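PDB 4NES: UDP-N-acetylglucosamine 2-epimerase from Methanocaldococcus jannaschii, which probably catalyses the reversible epimerisation at C-2 of UDP-N-acetylglucosamine to UDP-N-acetylmannosamine, working as a homodimer. Local coordinates for residues Leu7-Arg10 and Pro11-Ile14; Val212-Lys215 and Glu216-Lys219; Glu183-Glu186 and Asn187-Ala190; Ala145-Glu148 and Ile149-Asn152. One frame throughout, in Å; residues are numbered along the deposited sequence.

All four contacts illustrate one principle, the start of a helix after a loop, solved differently according to place in the two-domain GT-B fold. Interactions 1 and 4 each follow a strand of the seven-stranded sheet, whereas interactions 2 and 3 turn from one helix into the next. Interaction 1 is wholly buried and faces both nucleotide ligands; its threonine at the N-cap binds a glutamate instead of capping. Interactions 2 and 4 are partly buried, each with an apolar inner side and charged groups further out. Interaction 3 lies at the surface and relies on an asparagine cap, like interaction 2 but with a firmer bond, while interaction 4 is capped by a threonine.

Interaction 1. Residues Leu7-Arg10 and Pro11-Ile14; sequences LGTR and PEII. With UDP (uridine-5'-diphosphate), chain C; UD1 (uridine-diphosphate-N-acetylglucosamine), chain B.
Thr-9 and Glu-12 meet where strand 3-7 gives way to helix 10-23, a beta-alpha junction of the N-terminal Rossmann-like domain in this GT-B fold. Among the polar side-chain bonds, Thr-9 OG1 donates to Glu-12 OE1 over 2.6 Å, reaching that oxygen on its anti side and 18° out of the carboxylate plane. Glu-12 OE2 takes a weak bond from Gly-8 N (3.1 Å), and Thr-96 also bonds to OE1, which together restrain the rotation of this buried carboxylate. Thr-9 holds the N-cap position, yet its hydroxyl serves Glu-12 and caps nothing. Backbone bonds begin the helix, from Ile-13 N to Thr-9 O (3.1 Å) and from Ile-14 N to Arg-10 O (3.3 Å). Apolar contact is slighter, with Leu-7 CD1 lying 3.9 Å from Ile-13 CG1. Towards the ligands, the Arg-10 chain bends at chi3 (74°) and presents a guanidinium edge, whose NE and NH2 both donate to UDP O1A, NH2 at 2.8 Å. A leucine here would lack both donors and would probably leave this phosphate oxygen without its charged mate. One guanidinium face lies against the uracil, with Arg-10 NH1 3.3 Å from UDP C5.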
loop_
_atom_site.group_PDB
_atom_site.type_symbol
_atom_site.label_atom_id
_atom_site.label_comp_id
_atom_site.label_asym_id
_atom_site.label_seq_id
_atom_site.Cartn_x
_atom_site.Cartn_y
_atom_site.Cartn_z
ATOM N N LEU A 7 7.234 3.283 -15.498
ATOM C CA LEU A 7 5.991 3.017 -16.213
ATOM C C LEU A 7 5.924 1.562 -16.662
ATOM O O LEU A 7 6.936 0.860 -16.704
ATOM C CB LEU A 7 5.848 3.960 -17.421
ATOM C CG LEU A 7 6.913 3.905 -18.528
ATOM C CD1 LEU A 7 6.698 2.741 -19.492
ATOM C CD2 LEU A 7 6.962 5.216 -19.302
ATOM N N GLY A 8 4.725 1.120 -17.019
ATOM C CA GLY A 8 4.564 -0.243 -17.485
ATOM C C GLY A 8 3.610 -0.484 -18.642
ATOM O O GLY A 8 3.771 -1.466 -19.346
ATOM N N THR A 9 2.618 0.387 -18.824
ATOM C CA THR A 9 1.443 0.055 -19.650
ATOM C C THR A 9 1.083 1.148 -20.646
ATOM O O THR A 9 1.477 2.304 -20.485
ATOM C CB THR A 9 0.183 -0.207 -18.788
ATOM O OG1 THR A 9 -0.215 1.011 -18.142
ATOM C CG2 THR A 9 0.438 -1.302 -17.759
ATOM N N ARG A 10 0.305 0.767 -21.658
ATOM C CA ARG A 10 -0.213 1.696 -22.664
ATOM C C ARG A 10 -0.688 3.069 -22.137
ATOM O O ARG A 10 -0.174 4.097 -22.575
ATOM C CB ARG A 10 -1.310 1.029 -23.503
ATOM C CG ARG A 10 -2.093 2.016 -24.358
ATOM C CD ARG A 10 -3.049 1.286 -25.299
ATOM N NE ARG A 10 -4.222 0.732 -24.615
ATOM C CZ ARG A 10 -5.138 -0.024 -25.203
ATOM N NH1 ARG A 10 -5.004 -0.362 -26.479
ATOM N NH2 ARG A 10 -6.182 -0.461 -24.509
ATOM N N PRO A 11 -1.666 3.106 -21.209
ATOM C CA PRO A 11 -2.155 4.429 -20.778
ATOM C C PRO A 11 -1.107 5.270 -20.064
ATOM O O PRO A 11 -1.146 6.499 -20.182
ATOM C CB PRO A 11 -3.296 4.084 -19.810
ATOM C CG PRO A 11 -2.983 2.681 -19.334
ATOM C CD PRO A 11 -2.385 2.009 -20.525
ATOM N N GLU A 12 -0.185 4.636 -19.344
ATOM C CA GLU A 12 0.887 5.365 -18.669
ATOM C C GLU A 12 1.800 6.033 -19.673
ATOM O O GLU A 12 2.237 7.167 -19.462
ATOM C CB GLU A 12 1.723 4.425 -17.801
ATOM C CG GLU A 12 0.987 3.790 -16.624
ATOM C CD GLU A 12 1.815 2.685 -16.011
ATOM O OE1 GLU A 12 1.451 1.498 -16.164
ATOM O OE2 GLU A 12 2.847 3.000 -15.388
ATOM N N ILE A 13 2.118 5.330 -20.758
ATOM C CA ILE A 13 3.042 5.876 -21.743
ATOM C C ILE A 13 2.432 7.144 -22.342
ATOM O O ILE A 13 3.094 8.187 -22.471
ATOM C CB ILE A 13 3.352 4.845 -22.849
ATOM C CG1 ILE A 13 4.029 3.611 -22.250
ATOM C CG2 ILE A 13 4.231 5.462 -23.920
ATOM C CD1 ILE A 13 3.959 2.373 -23.138
ATOM N N ILE A 14 1.152 7.068 -22.673
ATOM C CA ILE A 14 0.455 8.199 -23.275
ATOM C C ILE A 14 0.396 9.372 -22.291
ATOM O O ILE A 14 0.736 10.509 -22.649
ATOM C CB ILE A 14 -0.959 7.767 -23.730
ATOM C CG1 ILE A 14 -0.859 6.744 -24.873
ATOM C CG2 ILE A 14 -1.801 8.978 -24.114
ATOM C CD1 ILE A 14 -2.146 6.003 -25.126
HETATM N N1 UDP C . -5.803 3.753 -26.893
HETATM C C2 UDP C . -5.042 3.622 -28.005
HETATM N N3 UDP C . -5.330 2.657 -28.904
HETATM C C4 UDP C . -6.360 1.798 -28.739
HETATM C C5 UDP C . -7.168 1.901 -27.599
HETATM C C6 UDP C . -6.848 2.903 -26.676
HETATM O O2 UDP C . -4.089 4.380 -28.203
HETATM O O4 UDP C . -6.608 0.816 -29.694
HETATM C "C1'" UDP C . -5.511 4.755 -25.852
HETATM C "C2'" UDP C . -6.521 5.728 -25.539
HETATM O "O2'" UDP C . -6.526 6.763 -26.496
HETATM C "C3'" UDP C . -6.169 6.151 -24.177
HETATM C "C4'" UDP C . -5.516 4.983 -23.602
HETATM O "O4'" UDP C . -5.373 4.034 -24.629
HETATM O "O3'" UDP C . -5.294 7.243 -24.126
HETATM C "C5'" UDP C . -6.302 4.328 -22.517
HETATM O "O5'" UDP C . -5.700 3.136 -22.077
HETATM P PA UDP C . -6.538 1.900 -21.547
HETATM O O1A UDP C . -5.842 0.636 -22.004
HETATM O O2A UDP C . -7.957 2.002 -22.064
HETATM O O3A UDP C . -6.479 1.905 -19.971
HETATM P PB UDP C . -7.157 2.761 -18.846
HETATM O O1B UDP C . -7.210 4.223 -19.265
HETATM O O2B UDP C . -8.526 2.197 -18.567
HETATM O O3B UDP C . -6.237 2.536 -17.679
HETATM C "C1'" UD1 B . -3.557 -3.226 -16.976
HETATM C "C2'" UD1 B . -3.927 -2.425 -15.766
HETATM C "C3'" UD1 B . -5.106 -1.612 -16.005
HETATM C "C4'" UD1 B . -4.996 -0.766 -17.201
HETATM C "C5'" UD1 B . -4.551 -1.582 -18.388
HETATM C "C6'" UD1 B . -4.233 -0.743 -19.567
HETATM C "C7'" UD1 B . -3.299 -3.567 -13.555
HETATM C "C8'" UD1 B . -3.730 -4.508 -12.471
HETATM N "N2'" UD1 B . -4.232 -3.340 -14.635
HETATM O "O1'" UD1 B . -4.583 -4.107 -17.263
HETATM O "O3'" UD1 B . -5.359 -0.789 -14.852
HETATM O "O4'" UD1 B . -6.236 -0.142 -17.495
HETATM O "O5'" UD1 B . -3.364 -2.308 -18.089
HETATM O "O6'" UD1 B . -4.488 -1.338 -20.785
HETATM O "O7'" UD1 B . -2.193 -3.021 -13.518
HETATM N N1 UD1 B . -1.569 -8.947 -22.412
HETATM C C2 UD1 B . -0.966 -9.157 -23.584
HETATM N N3 UD1 B . -0.012 -8.332 -24.009
HETATM C C4 UD1 B . 0.379 -7.285 -23.271
HETATM C C5 UD1 B . -0.228 -7.036 -22.048
HETATM C C6 UD1 B . -1.228 -7.897 -21.627
HETATM O O2 UD1 B . -1.289 -10.097 -24.284
HETATM O O4 UD1 B . 1.362 -6.454 -23.725
HETATM C C1B UD1 B . -2.646 -9.844 -21.930
HETATM C C2B UD1 B . -2.173 -11.044 -21.214
HETATM O "O2'" UD1 B . -3.027 -12.126 -21.494
HETATM C C3B UD1 B . -2.292 -10.669 -19.824
HETATM C C4B UD1 B . -3.533 -9.856 -19.827
HETATM O O4B UD1 B . -3.533 -9.147 -21.052
HETATM O O3B UD1 B . -2.354 -11.750 -18.926
HETATM C C5B UD1 B . -3.594 -8.889 -18.700
HETATM O O5B UD1 B . -2.468 -8.059 -18.562
HETATM P PA UD1 B . -2.286 -7.190 -17.289
HETATM O O1A UD1 B . -2.220 -8.093 -16.096
HETATM O O2A UD1 B . -1.052 -6.364 -17.449
HETATM O O3A UD1 B . -3.566 -6.312 -17.095
HETATM P PB UD1 B . -4.353 -5.398 -18.139
HETATM O O1B UD1 B . -5.691 -6.023 -18.366
HETATM O O2B UD1 B . -3.517 -5.119 -19.358
#

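Interaction 2. Residues Val212-Lys215 and Glu216-Lys219; sequences VDNK and ERLK
Asn-214 turns its amide oxygen towards the N-H groups at the start of the helix, those of Glu-216 and Arg-217. Its side-chain bonds are both weak: Asn-214 OD1 accepts from Arg-217 N at 3.3 Å, nearly straight at 165°, and from Glu-216 N at the same length but sharply bent. With CG opposite the backbone N (chi1 180°), the amide also crosses the aliphatic part of Arg-217 at a slant, Asn-214 CG being 3.8 Å from Arg-217 CB. The guanidinium end turns elsewhere, its NE bonding to Asn-211. This is an asparagine N-cap, placed where the short helix 209-212 hands over to helix 215-232 in the C-terminal domain. Backbone bonds follow in the usual helical spacing, Leu-218 N to Asn-214 O at 2.9 Å and Lys-219 N to Lys-215 O at 2.8 Å. Charged groups gather on the outer side, where Lys-215 and Glu-216 run side by side and Lys-219 NZ makes a long salt bridge of 3.7 Å to Glu-216 OE2. Apolar contact occupies the buried side: Leu-218 CD1 sits 4.2 Å from Val-212 CG1, and both side chains also pack on helix 242-250, Val-212 against Thr-244 and Leu-218 against Leu-248.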
loop_
_atom_site.group_PDB
_atom_site.type_symbol
_atom_site.label_atom_id
_atom_site.label_comp_id
_atom_site.label_asym_id
_atom_site.label_seq_id
_atom_site.Cartn_x
_atom_site.Cartn_y
_atom_site.Cartn_z
ATOM N N VAL A 212 -14.575 -8.270 -17.817
ATOM C CA VAL A 212 -14.203 -9.263 -18.817
ATOM C C VAL A 212 -13.749 -10.584 -18.202
ATOM O O VAL A 212 -13.723 -11.604 -18.887
ATOM C CB VAL A 212 -13.128 -8.727 -19.812
ATOM C CG1 VAL A 212 -13.564 -7.391 -20.435
ATOM C CG2 VAL A 212 -11.765 -8.576 -19.120
ATOM N N ASP A 213 -13.400 -10.571 -16.920
ATOM C CA ASP A 213 -13.002 -11.804 -16.233
ATOM C C ASP A 213 -14.218 -12.568 -15.709
ATOM O O ASP A 213 -14.096 -13.718 -15.294
ATOM C CB ASP A 213 -12.085 -11.525 -15.039
ATOM C CG ASP A 213 -10.730 -10.974 -15.432
ATOM O OD1 ASP A 213 -10.414 -10.848 -16.640
ATOM O OD2 ASP A 213 -9.959 -10.661 -14.501
ATOM N N ASN A 214 -15.371 -11.903 -15.714
ATOM C CA ASN A 214 -16.632 -12.415 -15.172
ATOM C C ASN A 214 -17.522 -12.759 -16.361
ATOM O O ASN A 214 -18.029 -11.860 -17.032
ATOM C CB ASN A 214 -17.267 -11.302 -14.316
ATOM C CG ASN A 214 -18.602 -11.686 -13.687
ATOM O OD1 ASN A 214 -19.358 -12.500 -14.207
ATOM N ND2 ASN A 214 -18.910 -11.049 -12.563
ATOM N N LYS A 215 -17.719 -14.052 -16.622
ATOM C CA LYS A 215 -18.400 -14.479 -17.846
ATOM C C LYS A 215 -19.822 -13.942 -18.018
ATOM O O LYS A 215 -20.206 -13.537 -19.115
ATOM C CB LYS A 215 -18.394 -16.003 -18.000
ATOM C CG LYS A 215 -19.145 -16.474 -19.250
ATOM C CD LYS A 215 -19.148 -17.982 -19.388
ATOM C CE LYS A 215 -19.858 -18.407 -20.665
ATOM N NZ LYS A 215 -19.723 -19.873 -20.908
ATOM N N GLU A 216 -20.616 -13.930 -16.956
ATOM C CA GLU A 216 -21.990 -13.479 -17.140
ATOM C C GLU A 216 -22.089 -11.944 -17.283
ATOM O O GLU A 216 -22.993 -11.440 -17.952
ATOM C CB GLU A 216 -22.925 -14.081 -16.083
ATOM C CG GLU A 216 -22.946 -15.630 -16.097
ATOM C CD GLU A 216 -23.541 -16.229 -17.376
ATOM O OE1 GLU A 216 -24.644 -15.810 -17.775
ATOM O OE2 GLU A 216 -22.919 -17.124 -17.986
ATOM N N ARG A 217 -21.138 -11.207 -16.705
ATOM C CA ARG A 217 -21.066 -9.772 -16.974
ATOM C C ARG A 217 -20.653 -9.523 -18.421
ATOM O O ARG A 217 -21.239 -8.686 -19.109
ATOM C CB ARG A 217 -20.092 -9.054 -16.033
ATOM C CG ARG A 217 -20.732 -8.477 -14.779
ATOM C CD ARG A 217 -19.808 -7.479 -14.083
ATOM N NE ARG A 217 -19.782 -6.166 -14.728
ATOM C CZ ARG A 217 -20.571 -5.149 -14.393
ATOM N NH1 ARG A 217 -21.463 -5.291 -13.420
ATOM N NH2 ARG A 217 -20.474 -3.987 -15.030
ATOM N N LEU A 218 -19.649 -10.262 -18.881
ATOM C CA LEU A 218 -19.182 -10.135 -20.258
ATOM C C LEU A 218 -20.279 -10.524 -21.246
ATOM O O LEU A 218 -20.484 -9.843 -22.251
ATOM C CB LEU A 218 -17.932 -10.986 -20.483
ATOM C CG LEU A 218 -17.218 -10.837 -21.829
ATOM C CD1 LEU A 218 -16.911 -9.375 -22.119
ATOM C CD2 LEU A 218 -15.943 -11.654 -21.816
ATOM N N LYS A 219 -20.984 -11.615 -20.952
ATOM C CA LYS A 219 -22.112 -12.037 -21.775
ATOM C C LYS A 219 -23.193 -10.955 -21.827
ATOM O O LYS A 219 -23.740 -10.659 -22.895
ATOM C CB LYS A 219 -22.704 -13.344 -21.246
ATOM C CG LYS A 219 -24.076 -13.656 -21.814
ATOM C CD LYS A 219 -24.605 -14.981 -21.305
ATOM C CE LYS A 219 -23.814 -16.141 -21.880
ATOM N NZ LYS A 219 -24.321 -17.452 -21.389
#

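Interaction 3. Residues Glu183-Glu186 and Asn187-Ala190; sequences EKNE and NVRA
The carbonyl oxygen of Glu-186 accepts the shortest bond of this turn, from Ala-190 N at 2.9 Å, and the Ala-190 methyl comes close to the same oxygen. One residue earlier, Arg-189 N donates to Asn-185 O at 3.1 Å, which continues the helical pattern back to the residue before the helix. Asn-185 then supplies a further acceptor from its side chain. CG stands opposite the backbone N (chi1 -173°), and this swings the amide towards the helix start, where Asn-185 OD1 takes the N-H of Val-188 at 3.0 Å. That donor lies in the amide's carbonyl plane, on a lone pair of the oxygen. The result is a classic asparagine N-cap, satisfying a first-turn amide at the turn between helix 170-183 and helix 186-195, along the chain between the two sheets of the GT-B fold. Van der Waals contacts accompany the cap, for Val-188 crosses the asparagine side chain at about a right angle and brings CG2 to 3.8 Å from Asn-185 CB. The same methyl lies 3.4 Å from Asn-185 OD1. On the outer side, Asn-187 CB rests 3.3 Å from Asn-185 OD1. Val-188 is the buried member of this otherwise surface-lying group and packs on Glu-273 and Met-276 of helix 271-280.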
loop_
_atom_site.group_PDB
_atom_site.type_symbol
_atom_site.label_atom_id
_atom_site.label_comp_id
_atom_site.label_asym_id
_atom_site.label_seq_id
_atom_site.Cartn_x
_atom_site.Cartn_y
_atom_site.Cartn_z
ATOM N N GLU A 183 -4.443 14.302 -37.583
ATOM C CA GLU A 183 -5.244 14.860 -38.665
ATOM C C GLU A 183 -4.420 15.183 -39.913
ATOM O O GLU A 183 -4.926 15.069 -41.035
ATOM C CB GLU A 183 -5.968 16.121 -38.184
ATOM C CG GLU A 183 -7.067 15.880 -37.172
ATOM C CD GLU A 183 -7.536 17.162 -36.509
ATOM O OE1 GLU A 183 -6.839 18.193 -36.633
ATOM O OE2 GLU A 183 -8.597 17.141 -35.858
ATOM N N LYS A 184 -3.167 15.588 -39.731
ATOM C CA LYS A 184 -2.347 16.024 -40.868
ATOM C C LYS A 184 -1.405 14.946 -41.390
ATOM O O LYS A 184 -0.590 15.207 -42.276
ATOM C CB LYS A 184 -1.537 17.279 -40.527
ATOM C CG LYS A 184 -2.378 18.468 -40.088
ATOM C CD LYS A 184 -3.644 18.595 -40.921
ATOM C CE LYS A 184 -4.483 19.779 -40.470
ATOM N NZ LYS A 184 -3.792 21.071 -40.747
ATOM N N ASN A 185 -1.507 13.738 -40.851
ATOM C CA ASN A 185 -0.662 12.652 -41.318
ATOM C C ASN A 185 -1.385 11.748 -42.297
ATOM O O ASN A 185 -2.433 11.188 -41.983
ATOM C CB ASN A 185 -0.135 11.816 -40.152
ATOM C CG ASN A 185 0.878 10.791 -40.609
ATOM O OD1 ASN A 185 0.539 9.636 -40.876
ATOM N ND2 ASN A 185 2.130 11.219 -40.740
ATOM N N GLU A 186 -0.821 11.599 -43.492
ATOM C CA GLU A 186 -1.489 10.833 -44.543
ATOM C C GLU A 186 -1.633 9.352 -44.225
ATOM O O GLU A 186 -2.667 8.766 -44.516
ATOM C CB GLU A 186 -0.790 11.032 -45.893
ATOM C CG GLU A 186 -1.585 10.466 -47.078
ATOM C CD GLU A 186 -0.837 10.566 -48.391
ATOM O OE1 GLU A 186 -0.362 11.670 -48.718
ATOM O OE2 GLU A 186 -0.725 9.538 -49.092
ATOM N N ASN A 187 -0.612 8.750 -43.616
ATOM C CA ASN A 187 -0.708 7.353 -43.209
ATOM C C ASN A 187 -1.827 7.123 -42.184
ATOM O O ASN A 187 -2.545 6.125 -42.259
ATOM C CB ASN A 187 0.633 6.841 -42.656
ATOM C CG ASN A 187 1.665 6.575 -43.752
ATOM O OD1 ASN A 187 1.403 6.787 -44.928
ATOM N ND2 ASN A 187 2.839 6.088 -43.359
ATOM N N VAL A 188 -1.980 8.042 -41.235
ATOM C CA VAL A 188 -3.053 7.922 -40.244
ATOM C C VAL A 188 -4.420 8.027 -40.913
ATOM O O VAL A 188 -5.323 7.236 -40.633
ATOM C CB VAL A 188 -2.910 8.970 -39.125
ATOM C CG1 VAL A 188 -4.064 8.858 -38.142
ATOM C CG2 VAL A 188 -1.600 8.760 -38.389
ATOM N N ARG A 189 -4.566 8.990 -41.818
ATOM C CA ARG A 189 -5.812 9.151 -42.558
ATOM C C ARG A 189 -6.132 7.905 -43.380
ATOM O O ARG A 189 -7.287 7.484 -43.459
ATOM C CB ARG A 189 -5.700 10.363 -43.483
ATOM C CG ARG A 189 -6.920 10.635 -44.345
ATOM C CD ARG A 189 -7.757 11.771 -43.775
ATOM N NE ARG A 189 -9.058 11.313 -43.301
ATOM C CZ ARG A 189 -9.952 12.092 -42.699
ATOM N NH1 ARG A 189 -9.686 13.373 -42.493
ATOM N NH2 ARG A 189 -11.110 11.589 -42.300
ATOM N N ALA A 190 -5.105 7.310 -43.980
ATOM C CA ALA A 190 -5.285 6.098 -44.773
ATOM C C ALA A 190 -5.750 4.922 -43.913
ATOM O O ALA A 190 -6.633 4.157 -44.323
ATOM C CB ALA A 190 -4.004 5.765 -45.534
#

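Interaction 4. Residues Ala145-Glu148 and Ile149-Asn152; sequences APTE and IAKN
Ile-149 meets Thr-147 with the base of its side chain, CB coming to 3.6 Å from Thr-147 OG1, while the branches beyond lie outward near Glu-316. Ala-150 follows and takes the capping bond: its backbone N donates to Thr-147 OG1 at 3.2 Å, almost straight at 165°. The hydroxyl reaches this N-H because chi1 of the threonine (63°) sets OG1 between its own backbone N and carbonyl carbon. A valine in place of Thr-147 would offer no acceptor, and the N-H of Ala-150 would probably lose this capping mate at the start of the helix. The Ala-150 methyl points back towards the end of the strand and the loop, lying 3.9 Å from Ala-145 CB and 3.7 Å from Pro-146 CD. Lys-151 uses its backbone N to reach Thr-147 O at 3.1 Å. Its extended side chain runs alongside that of Glu-148, pointing the same way, with CD 3.8 Å from Glu-148 OE1. The charged ends do not touch; a water bridges them, donating to Glu-148 OE1 and accepting from Lys-151 NZ at 2.9 Å, while Glu-161 gives the ammonium a direct salt bridge. Asn-152 carries the helical pattern on, its backbone N donating to Glu-148 O at 2.9 Å. Strand 142-145 thus passes through a short loop into helix 148-156 by way of a threonine N-cap, at one of the beta-alpha junctions of the N-terminal Rossmann-like domain of a GT-B fold.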
loop_
_atom_site.group_PDB
_atom_site.type_symbol
_atom_site.label_atom_id
_atom_site.label_comp_id
_atom_site.label_asym_id
_atom_site.label_seq_id
_atom_site.Cartn_x
_atom_site.Cartn_y
_atom_site.Cartn_z
ATOM N N ALA A 145 -3.118 16.300 -8.731
ATOM C CA ALA A 145 -4.539 16.032 -8.893
ATOM C C ALA A 145 -5.065 16.701 -10.156
ATOM O O ALA A 145 -4.657 17.815 -10.500
ATOM C CB ALA A 145 -5.302 16.522 -7.668
ATOM N N PRO A 146 -5.961 16.022 -10.882
ATOM C CA PRO A 146 -6.421 16.645 -12.134
ATOM C C PRO A 146 -7.519 17.678 -11.906
ATOM O O PRO A 146 -7.684 18.575 -12.739
ATOM C CB PRO A 146 -6.967 15.459 -12.933
ATOM C CG PRO A 146 -7.401 14.485 -11.866
ATOM C CD PRO A 146 -6.371 14.613 -10.776
ATOM N N THR A 147 -8.249 17.569 -10.801
ATOM C CA THR A 147 -9.398 18.427 -10.539
ATOM C C THR A 147 -9.532 18.724 -9.054
ATOM O O THR A 147 -8.911 18.070 -8.211
ATOM C CB THR A 147 -10.721 17.741 -10.935
ATOM O OG1 THR A 147 -10.900 16.570 -10.126
ATOM C CG2 THR A 147 -10.741 17.351 -12.398
ATOM N N GLU A 148 -10.392 19.683 -8.735
ATOM C CA GLU A 148 -10.698 19.994 -7.348
ATOM C C GLU A 148 -11.410 18.847 -6.635
ATOM O O GLU A 148 -11.211 18.662 -5.438
ATOM C CB GLU A 148 -11.513 21.284 -7.254
ATOM C CG GLU A 148 -10.772 22.513 -7.778
ATOM C CD GLU A 148 -9.613 22.954 -6.890
ATOM O OE1 GLU A 148 -9.503 22.479 -5.739
ATOM O OE2 GLU A 148 -8.821 23.798 -7.344
ATOM N N ILE A 149 -12.215 18.073 -7.364
ATOM C CA ILE A 149 -12.838 16.865 -6.807
ATOM C C ILE A 149 -11.775 15.899 -6.286
ATOM O O ILE A 149 -11.874 15.384 -5.170
ATOM C CB ILE A 149 -13.716 16.139 -7.845
ATOM C CG1 ILE A 149 -14.969 16.970 -8.140
ATOM C CG2 ILE A 149 -14.081 14.740 -7.361
ATOM C CD1 ILE A 149 -15.748 17.349 -6.906
ATOM N N ALA A 150 -10.745 15.672 -7.091
ATOM C CA ALA A 150 -9.644 14.803 -6.709
ATOM C C ALA A 150 -8.903 15.360 -5.495
ATOM O O ALA A 150 -8.568 14.615 -4.566
ATOM C CB ALA A 150 -8.697 14.606 -7.885
ATOM N N LYS A 151 -8.648 16.669 -5.478
ATOM C CA LYS A 151 -8.016 17.287 -4.310
ATOM C C LYS A 151 -8.857 17.067 -3.060
ATOM O O LYS A 151 -8.338 16.710 -2.002
ATOM C CB LYS A 151 -7.784 18.782 -4.529
ATOM C CG LYS A 151 -7.393 19.497 -3.245
ATOM C CD LYS A 151 -6.869 20.887 -3.515
ATOM C CE LYS A 151 -6.503 21.587 -2.204
ATOM N NZ LYS A 151 -5.930 22.945 -2.452
ATOM N N ASN A 152 -10.160 17.266 -3.182
ATOM C CA ASN A 152 -11.043 17.076 -2.039
ATOM C C ASN A 152 -11.073 15.625 -1.561
ATOM O O ASN A 152 -11.143 15.369 -0.353
ATOM C CB ASN A 152 -12.441 17.618 -2.339
ATOM C CG ASN A 152 -12.477 19.130 -2.354
ATOM O OD1 ASN A 152 -11.662 19.781 -1.706
ATOM N ND2 ASN A 152 -13.422 19.696 -3.088
HETATM O O HOH W 1 -8.377 24.005 -3.619
#